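Local structure of YcaO (Methanopyrus kandleri, 6CIB) at residues K17-L20 against R21-H25. The protein binds ADP and magnesium as a member of the YcaO family, and probably uses ATP to install thioamides in peptide backbones. Numbering follows the deposited sequence.
Sequences KETL and RWIRH
Leu-20 holds CG anti to the backbone N (chi1 -170°). Arg-24 leaves its backbone with chi1 -84° and runs extended from CG to NE, which lays the guanidinium against Leu-20, one turn back. Leu-20 CG sits over the centre of that guanidinium face, 3.7 Å from Arg-24 CZ. Leu-20 CD2 reaches Arg-24 NH1 at 3.6 Å. Cutting the leucine back to an alanine here is likely to strip this guanidinium face of its aliphatic cover, with the arginine left freer to swing. Arg-21 bends back at chi3 (48°), bringing NH2 to 3.5 Å from Glu-18 CG. The charged ends stay apart, with Glu-18 OE2 4.7 Å from Arg-21 NH2; Glu-18 OE1 instead accepts a hydrogen bond from Leu-15 N. On the buried side Thr-19 CG2 meets Ile-23 CD1 at 3.9 Å. Four successive i to i+4 backbone bonds run from Lys-17 O to Arg-24 N. Thr-19 touches ADP, and its OG1 is hydrogen-bonded to Arg-152, which also makes a cation-pi contact with Trp-22. Thr-19, Leu-20 and Ile-23 pack on helix 68-85. This is consistent with an amphipathic helix, whose largely apolar side, with the Thr-19 hydroxyl on it, lies beside the nucleotide pocket. On the exposed side, Leu-20 and Glu-18 meet the arginines through carbon atoms, without a Glu-18 to Arg-21 salt bridge.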
ATOM      1  N   LYS A  17      18.579  -9.836  -2.759  1.00 31.38           N
ATOM      2  CA  LYS A  17      19.979  -9.886  -2.308  1.00 33.02           C
ATOM      3  C   LYS A  17      20.847  -8.806  -2.968  1.00 32.19           C
ATOM      4  O   LYS A  17      21.674  -8.197  -2.297  1.00 31.44           O
ATOM      5  CB  LYS A  17      20.581 -11.291  -2.474  1.00 36.49           C
ATOM      6  CG  LYS A  17      20.764 -11.760  -3.911  1.00 40.02           C
ATOM      7  CD  LYS A  17      21.349 -13.160  -3.966  1.00 42.32           C
ATOM      8  CE  LYS A  17      21.538 -13.601  -5.409  1.00 42.66           C
ATOM      9  NZ  LYS A  17      22.196 -14.936  -5.439  1.00 46.36           N
ATOM     10  N   GLU A  18      20.619  -8.562  -4.264  1.00 32.73           N
ATOM     11  CA  GLU A  18      21.306  -7.511  -5.023  1.00 34.39           C
ATOM     12  C   GLU A  18      20.932  -6.126  -4.494  1.00 33.60           C
ATOM     13  O   GLU A  18      21.799  -5.283  -4.261  1.00 34.54           O
ATOM     14  CB  GLU A  18      20.975  -7.628  -6.517  1.00 36.60           C
ATOM     15  CG  GLU A  18      21.835  -8.639  -7.258  1.00 40.48           C
ATOM     16  CD  GLU A  18      21.072  -9.487  -8.272  1.00 46.11           C
ATOM     17  OE1 GLU A  18      20.165  -8.986  -8.997  1.00 44.18           O
ATOM     18  OE2 GLU A  18      21.409 -10.690  -8.355  1.00 51.08           O
ATOM     19  N   THR A  19      19.634  -5.917  -4.293  1.00 32.47           N
ATOM     20  CA  THR A  19      19.106  -4.653  -3.788  1.00 31.16           C
ATOM     21  C   THR A  19      19.605  -4.340  -2.378  1.00 29.16           C
ATOM     22  O   THR A  19      19.942  -3.194  -2.100  1.00 29.63           O
ATOM     23  CB  THR A  19      17.564  -4.621  -3.895  1.00 30.32           C
ATOM     24  OG1 THR A  19      17.219  -4.785  -5.269  1.00 31.41           O
ATOM     25  CG2 THR A  19      16.974  -3.287  -3.392  1.00 29.37           C
ATOM     26  N   LEU A  20      19.680  -5.352  -1.514  1.00 29.09           N
ATOM     27  CA  LEU A  20      20.212  -5.156  -0.163  1.00 30.57           C
ATOM     28  C   LEU A  20      21.678  -4.714  -0.202  1.00 33.21           C
ATOM     29  O   LEU A  20      22.075  -3.788   0.521  1.00 33.08           O
ATOM     30  CB  LEU A  20      20.032  -6.403   0.721  1.00 28.73           C
ATOM     31  CG  LEU A  20      20.339  -6.267   2.228  1.00 29.15           C
ATOM     32  CD1 LEU A  20      19.705  -5.033   2.877  1.00 28.83           C
ATOM     33  CD2 LEU A  20      19.936  -7.520   2.983  1.00 28.37           C
ATOM     34  N   ARG A  21      22.460  -5.362  -1.063  1.00 33.23           N
ATOM     35  CA  ARG A  21      23.877  -5.040  -1.234  1.00 36.57           C
ATOM     36  C   ARG A  21      24.027  -3.582  -1.676  1.00 36.47           C
ATOM     37  O   ARG A  21      24.872  -2.856  -1.155  1.00 37.17           O
ATOM     38  CB  ARG A  21      24.516  -6.021  -2.232  1.00 37.49           C
ATOM     39  CG  ARG A  21      26.012  -5.866  -2.457  1.00 39.44           C
ATOM     40  CD  ARG A  21      26.642  -7.113  -3.082  1.00 41.28           C
ATOM     41  NE  ARG A  21      25.907  -7.614  -4.242  1.00 44.85           N
ATOM     42  CZ  ARG A  21      25.400  -8.843  -4.368  1.00 45.11           C
ATOM     43  NH1 ARG A  21      25.548  -9.756  -3.416  1.00 43.05           N
ATOM     44  NH2 ARG A  21      24.749  -9.166  -5.476  1.00 45.90           N
ATOM     45  N   TRP A  22      23.160  -3.176  -2.604  1.00 37.39           N
ATOM     46  CA  TRP A  22      23.074  -1.819  -3.141  1.00 37.52           C
ATOM     47  C   TRP A  22      22.642  -0.782  -2.081  1.00 37.99           C
ATOM     48  O   TRP A  22      23.246   0.293  -1.990  1.00 37.51           O
ATOM     49  CB  TRP A  22      22.127  -1.856  -4.347  1.00 39.91           C
ATOM     50  CG  TRP A  22      21.792  -0.557  -5.029  1.00 41.70           C
ATOM     51  CD1 TRP A  22      22.483   0.044  -6.049  1.00 43.23           C
ATOM     52  CD2 TRP A  22      20.638   0.258  -4.793  1.00 41.72           C
ATOM     53  NE1 TRP A  22      21.841   1.199  -6.442  1.00 43.15           N
ATOM     54  CE2 TRP A  22      20.706   1.352  -5.692  1.00 42.58           C
ATOM     55  CE3 TRP A  22      19.554   0.178  -3.900  1.00 42.60           C
ATOM     56  CZ2 TRP A  22      19.735   2.361  -5.722  1.00 43.75           C
ATOM     57  CZ3 TRP A  22      18.582   1.189  -3.929  1.00 42.16           C
ATOM     58  CH2 TRP A  22      18.685   2.263  -4.833  1.00 44.03           C
ATOM     59  N   ILE A  23      21.617  -1.109  -1.282  1.00 35.16           N
ATOM     60  CA  ILE A  23      21.170  -0.259  -0.151  1.00 32.96           C
ATOM     61  C   ILE A  23      22.328  -0.010   0.827  1.00 31.32           C
ATOM     62  O   ILE A  23      22.552   1.128   1.260  1.00 31.72           O
ATOM     63  CB  ILE A  23      19.930  -0.865   0.586  1.00 30.91           C
ATOM     64  CG1 ILE A  23      18.654  -0.713  -0.267  1.00 29.82           C
ATOM     65  CG2 ILE A  23      19.727  -0.242   1.969  1.00 30.69           C
ATOM     66  CD1 ILE A  23      17.512  -1.648   0.120  1.00 28.84           C
ATOM     67  N   ARG A  24      23.056  -1.077   1.149  1.00 30.92           N
ATOM     68  CA  ARG A  24      24.171  -1.018   2.089  1.00 34.15           C
ATOM     69  C   ARG A  24      25.357  -0.208   1.568  1.00 35.36           C
ATOM     70  O   ARG A  24      25.929   0.603   2.304  1.00 33.83           O
ATOM     71  CB  ARG A  24      24.602  -2.421   2.490  1.00 32.51           C
ATOM     72  CG  ARG A  24      23.756  -2.974   3.613  1.00 32.92           C
ATOM     73  CD  ARG A  24      23.832  -4.478   3.679  1.00 33.02           C
ATOM     74  NE  ARG A  24      22.979  -4.987   4.750  1.00 32.06           N
ATOM     75  CZ  ARG A  24      22.751  -6.272   5.003  1.00 32.66           C
ATOM     76  NH1 ARG A  24      23.299  -7.225   4.252  1.00 32.05           N
ATOM     77  NH2 ARG A  24      21.948  -6.605   6.009  1.00 31.52           N
ATOM     78  N   HIS A  25      25.705  -0.419   0.299  1.00 37.52           N
ATOM     79  CA  HIS A  25      26.797   0.308  -0.349  1.00 39.19           C
ATOM     80  C   HIS A  25      26.528   1.814  -0.374  1.00 39.14           C
ATOM     81  O   HIS A  25      27.427   2.616  -0.083  1.00 37.90           O
ATOM     82  CB  HIS A  25      27.023  -0.216  -1.769  1.00 41.68           C
ATOM     83  CG  HIS A  25      28.054   0.553  -2.534  1.00 44.07           C
ATOM     84  ND1 HIS A  25      27.728   1.412  -3.561  1.00 45.42           N
ATOM     85  CD2 HIS A  25      29.401   0.614  -2.404  1.00 44.82           C
ATOM     86  CE1 HIS A  25      28.831   1.959  -4.042  1.00 46.13           C
ATOM     87  NE2 HIS A  25      29.860   1.490  -3.356  1.00 45.82           N
TER